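Local coordinates for putative fructosamine-3-kinase (Thermobifida fusca YX, PDB 3F7W), which is a putative fructosamine-3-kinase, probably a phosphotransferase with a protein-kinase-like fold that phosphorylates sugar adducts on amines, at residues P41-A53 against A80-V92. Sequence-based numbering, arbitrary orientation.
Sequences PLFVKALPDDAPA and AGWDDRTLAMEWV. With EDO (1,2-ethanediol), chain F; EDO (1,2-ethanediol), chain G.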
# COMPACT_ATOMS: atom_id res chain seq x y z
N PRO A 41 1.53 -22.05 9.76
CA PRO A 41 0.90 -21.69 8.51
C PRO A 41 1.60 -20.49 7.84
O PRO A 41 2.08 -19.59 8.53
CB PRO A 41 -0.50 -21.29 8.95
CG PRO A 41 -0.28 -20.63 10.30
CD PRO A 41 0.92 -21.33 10.90
N LEU A 42 1.59 -20.51 6.52
CA LEU A 42 2.17 -19.50 5.68
C LEU A 42 1.15 -19.05 4.66
O LEU A 42 0.39 -19.86 4.13
CB LEU A 42 3.39 -20.06 4.95
CG LEU A 42 4.57 -20.60 5.76
CD1 LEU A 42 5.63 -21.10 4.76
CD2 LEU A 42 5.11 -19.49 6.71
N PHE A 43 1.16 -17.75 4.37
CA PHE A 43 0.41 -17.18 3.26
C PHE A 43 1.39 -17.11 2.08
O PHE A 43 2.45 -16.52 2.21
CB PHE A 43 -0.13 -15.80 3.60
CG PHE A 43 -0.89 -15.15 2.46
CD1 PHE A 43 -2.01 -15.75 1.94
CD2 PHE A 43 -0.52 -13.91 1.97
CE1 PHE A 43 -2.73 -15.15 0.92
CE2 PHE A 43 -1.26 -13.31 0.94
CZ PHE A 43 -2.34 -13.95 0.43
N VAL A 44 1.00 -17.69 0.95
CA VAL A 44 1.91 -17.81 -0.20
C VAL A 44 1.22 -17.26 -1.44
O VAL A 44 0.06 -17.63 -1.74
CB VAL A 44 2.35 -19.27 -0.39
CG1 VAL A 44 3.24 -19.45 -1.61
CG2 VAL A 44 3.04 -19.84 0.92
N LYS A 45 1.90 -16.33 -2.12
CA LYS A 45 1.53 -15.86 -3.45
C LYS A 45 2.45 -16.55 -4.44
O LYS A 45 3.66 -16.72 -4.18
CB LYS A 45 1.72 -14.36 -3.62
CG LYS A 45 0.94 -13.51 -2.70
CD LYS A 45 1.28 -12.05 -2.89
CE LYS A 45 0.48 -11.19 -1.90
NZ LYS A 45 0.63 -9.74 -2.25
N ALA A 46 1.90 -16.95 -5.56
CA ALA A 46 2.70 -17.65 -6.57
C ALA A 46 2.16 -17.38 -7.96
O ALA A 46 0.97 -17.51 -8.22
CB ALA A 46 2.71 -19.16 -6.30
N LEU A 47 3.07 -17.03 -8.86
CA LEU A 47 2.78 -17.02 -10.27
C LEU A 47 2.74 -18.47 -10.76
O LEU A 47 3.43 -19.32 -10.21
CB LEU A 47 3.87 -16.28 -11.02
CG LEU A 47 3.85 -14.78 -10.80
CD1 LEU A 47 5.20 -14.17 -11.16
CD2 LEU A 47 2.73 -14.26 -11.65
N PRO A 48 1.94 -18.76 -11.77
CA PRO A 48 1.96 -20.14 -12.27
C PRO A 48 3.34 -20.49 -12.82
O PRO A 48 4.05 -19.61 -13.32
CB PRO A 48 0.90 -20.15 -13.38
CG PRO A 48 0.12 -18.90 -13.23
CD PRO A 48 1.00 -17.91 -12.51
N ASP A 49 3.59 -21.79 -12.84
CA ASP A 49 4.73 -22.35 -13.50
C ASP A 49 4.73 -21.94 -14.96
O ASP A 49 3.73 -22.07 -15.68
CB ASP A 49 4.72 -23.87 -13.34
CG ASP A 49 4.82 -24.30 -11.88
OD1 ASP A 49 3.87 -24.00 -11.11
OD2 ASP A 49 5.84 -24.90 -11.49
N ASP A 50 5.88 -21.40 -15.35
CA ASP A 50 6.16 -21.01 -16.72
C ASP A 50 5.55 -19.68 -17.16
O ASP A 50 5.92 -19.18 -18.22
CB ASP A 50 5.74 -22.13 -17.68
CG ASP A 50 6.56 -23.39 -17.48
OD1 ASP A 50 7.81 -23.28 -17.45
OD2 ASP A 50 5.95 -24.48 -17.37
N ALA A 51 4.68 -19.06 -16.37
CA ALA A 51 4.00 -17.86 -16.85
C ALA A 51 4.98 -16.68 -16.88
O ALA A 51 5.83 -16.58 -16.04
CB ALA A 51 2.86 -17.51 -15.91
N PRO A 52 4.87 -15.81 -17.88
CA PRO A 52 5.73 -14.65 -17.92
C PRO A 52 5.23 -13.72 -16.87
O PRO A 52 4.02 -13.67 -16.63
CB PRO A 52 5.48 -14.08 -19.30
CG PRO A 52 4.04 -14.37 -19.51
CD PRO A 52 3.91 -15.81 -18.99
N ALA A 53 6.14 -13.00 -16.23
CA ALA A 53 5.81 -12.19 -15.08
C ALA A 53 6.50 -10.83 -15.20
O ALA A 53 7.57 -10.72 -15.78
CB ALA A 53 6.27 -12.88 -13.86
N ALA A 80 8.98 -15.55 4.94
CA ALA A 80 9.66 -16.84 5.14
C ALA A 80 10.61 -17.13 3.97
O ALA A 80 11.64 -17.78 4.13
CB ALA A 80 8.63 -17.95 5.27
N GLY A 81 10.27 -16.64 2.80
CA GLY A 81 11.12 -16.84 1.62
C GLY A 81 10.50 -16.25 0.38
O GLY A 81 9.29 -16.09 0.29
N TRP A 82 11.33 -15.95 -0.62
CA TRP A 82 10.80 -15.43 -1.86
C TRP A 82 11.76 -15.58 -3.03
O TRP A 82 12.98 -15.74 -2.86
CB TRP A 82 10.43 -13.96 -1.68
CG TRP A 82 11.61 -13.06 -1.58
CD1 TRP A 82 12.37 -12.81 -0.46
CD2 TRP A 82 12.19 -12.31 -2.64
NE1 TRP A 82 13.36 -11.93 -0.76
CE2 TRP A 82 13.29 -11.61 -2.09
CE3 TRP A 82 11.88 -12.14 -3.99
CZ2 TRP A 82 14.07 -10.74 -2.85
CZ3 TRP A 82 12.68 -11.28 -4.76
CH2 TRP A 82 13.76 -10.61 -4.20
N ASP A 83 11.18 -15.51 -4.23
CA ASP A 83 11.93 -15.34 -5.46
C ASP A 83 11.02 -14.61 -6.42
O ASP A 83 9.97 -14.13 -6.03
CB ASP A 83 12.45 -16.67 -6.01
CG ASP A 83 11.34 -17.63 -6.43
OD1 ASP A 83 10.18 -17.23 -6.62
OD2 ASP A 83 11.70 -18.81 -6.57
N ASP A 84 11.41 -14.49 -7.69
CA ASP A 84 10.62 -13.69 -8.63
C ASP A 84 9.24 -14.31 -8.92
O ASP A 84 8.40 -13.65 -9.52
CB ASP A 84 11.34 -13.48 -9.95
CG ASP A 84 12.60 -12.64 -9.82
OD1 ASP A 84 12.65 -11.73 -8.96
OD2 ASP A 84 13.55 -12.91 -10.57
N ARG A 85 9.05 -15.56 -8.53
CA ARG A 85 7.79 -16.31 -8.83
C ARG A 85 6.89 -16.55 -7.60
O ARG A 85 5.72 -16.95 -7.75
CB ARG A 85 8.11 -17.72 -9.37
CG ARG A 85 9.28 -17.88 -10.33
CD ARG A 85 8.96 -17.27 -11.66
NE ARG A 85 7.74 -17.84 -12.24
CZ ARG A 85 7.13 -17.35 -13.31
NH1 ARG A 85 7.60 -16.27 -13.94
NH2 ARG A 85 6.04 -17.91 -13.73
N THR A 86 7.46 -16.41 -6.39
CA THR A 86 6.87 -16.97 -5.16
C THR A 86 7.19 -16.03 -3.99
O THR A 86 8.31 -15.50 -3.88
CB THR A 86 7.45 -18.33 -4.84
OG1 THR A 86 7.58 -19.11 -6.03
CG2 THR A 86 6.60 -19.10 -3.82
N LEU A 87 6.21 -15.81 -3.14
CA LEU A 87 6.41 -15.04 -1.92
C LEU A 87 5.65 -15.75 -0.80
O LEU A 87 4.44 -15.95 -0.91
CB LEU A 87 5.93 -13.60 -2.12
CG LEU A 87 5.96 -12.63 -0.94
CD1 LEU A 87 7.34 -12.52 -0.32
CD2 LEU A 87 5.42 -11.23 -1.35
N ALA A 88 6.39 -16.20 0.21
CA ALA A 88 5.87 -16.97 1.37
C ALA A 88 6.09 -16.11 2.62
O ALA A 88 7.22 -15.67 2.89
CB ALA A 88 6.61 -18.28 1.54
N MSE A 89 5.00 -15.87 3.35
CA MSE A 89 5.02 -15.04 4.52
C MSE A 89 4.16 -15.62 5.61
O MSE A 89 3.39 -16.56 5.40
CB MSE A 89 4.53 -13.63 4.18
CG MSE A 89 3.09 -13.52 3.88
SE MSE A 89 2.68 -11.68 3.36
CE MSE A 89 3.64 -11.76 1.66
N GLU A 90 4.26 -15.00 6.77
CA GLU A 90 3.42 -15.30 7.92
C GLU A 90 1.93 -15.28 7.56
O GLU A 90 1.44 -14.36 6.90
CB GLU A 90 3.79 -14.25 8.97
CG GLU A 90 3.10 -14.30 10.25
CD GLU A 90 3.62 -13.21 11.20
OE1 GLU A 90 4.43 -12.32 10.78
OE2 GLU A 90 3.20 -13.25 12.38
N TRP A 91 1.20 -16.32 7.97
CA TRP A 91 -0.25 -16.40 7.82
C TRP A 91 -0.92 -15.69 8.99
O TRP A 91 -0.52 -15.86 10.13
CB TRP A 91 -0.72 -17.86 7.78
CG TRP A 91 -2.21 -18.00 7.73
CD1 TRP A 91 -3.06 -18.16 8.81
CD2 TRP A 91 -3.04 -18.01 6.57
NE1 TRP A 91 -4.36 -18.23 8.37
CE2 TRP A 91 -4.38 -18.15 7.00
CE3 TRP A 91 -2.79 -17.91 5.19
CZ2 TRP A 91 -5.45 -18.18 6.12
CZ3 TRP A 91 -3.85 -17.92 4.31
CH2 TRP A 91 -5.18 -18.09 4.78
N VAL A 92 -1.92 -14.89 8.67
CA VAL A 92 -2.69 -14.14 9.66
C VAL A 92 -4.10 -14.71 9.71
O VAL A 92 -4.76 -14.81 8.69
CB VAL A 92 -2.77 -12.62 9.28
CG1 VAL A 92 -3.52 -11.84 10.37
CG2 VAL A 92 -1.38 -12.04 9.08
C1 EDO F . 14.35 -10.27 2.87
O1 EDO F . 13.41 -11.30 2.55
C2 EDO F . 14.74 -9.49 1.62
O2 EDO F . 15.49 -10.38 0.79
C1 EDO G . 2.21 -9.89 -5.84
O1 EDO G . 1.15 -9.19 -5.19
C2 EDO G . 3.33 -8.92 -6.07
O2 EDO G . 3.81 -8.62 -4.79
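Arg-85 reaches from the hairpin loop into the type II turn of Pro-48 to Ala-51 and grips two of its carbonyls. Its NH2 donates to Pro-48 O at 2.6 Å, while NH1 (2.8 Å) and NH2 (2.7 Å) converge on Ala-51 O. Both oxygens lie close to the guanidinium plane, and Leu-47 CB sits 3.8 Å from NH2, over one face. With an alanine here, Ala-51 O would probably lose both of these donors and Pro-48 O one of two, leaving the turn freer to move.

Beyond the turn, strands 41-46 and 86-90 run antiparallel, with paired backbone hydrogen bonds joining Phe-43 to Met-89 and Lys-45 to Leu-87. Take Lys-45 outward: CB lies 4.2 Å from Leu-87 O, and CG is anti to the carbonyl carbon (chi1 -60°), starting an extended chain. CD passes 3.7 Å from O1 of the chain G ethanediol, CE runs on alongside it, and NZ donates to the same oxygen at 3.0 Å. NZ also forms salt bridges with Glu-61 of helix 57-68 and Asp-211.

At the far end Phe-43 CD1 meets Trp-91 CZ3 at 3.7 Å, the two side chains crossing at about a right angle. An unidentified ligand, probably from the crystallisation liquor, lies beside Phe-43, hydrogen-bonded to Glu-90 O and Val-92 N. The strand lysine paired with a helix glutamate is typical of the protein-kinase-like N-lobe, and the ligand's place is consistent with its nucleotide cleft.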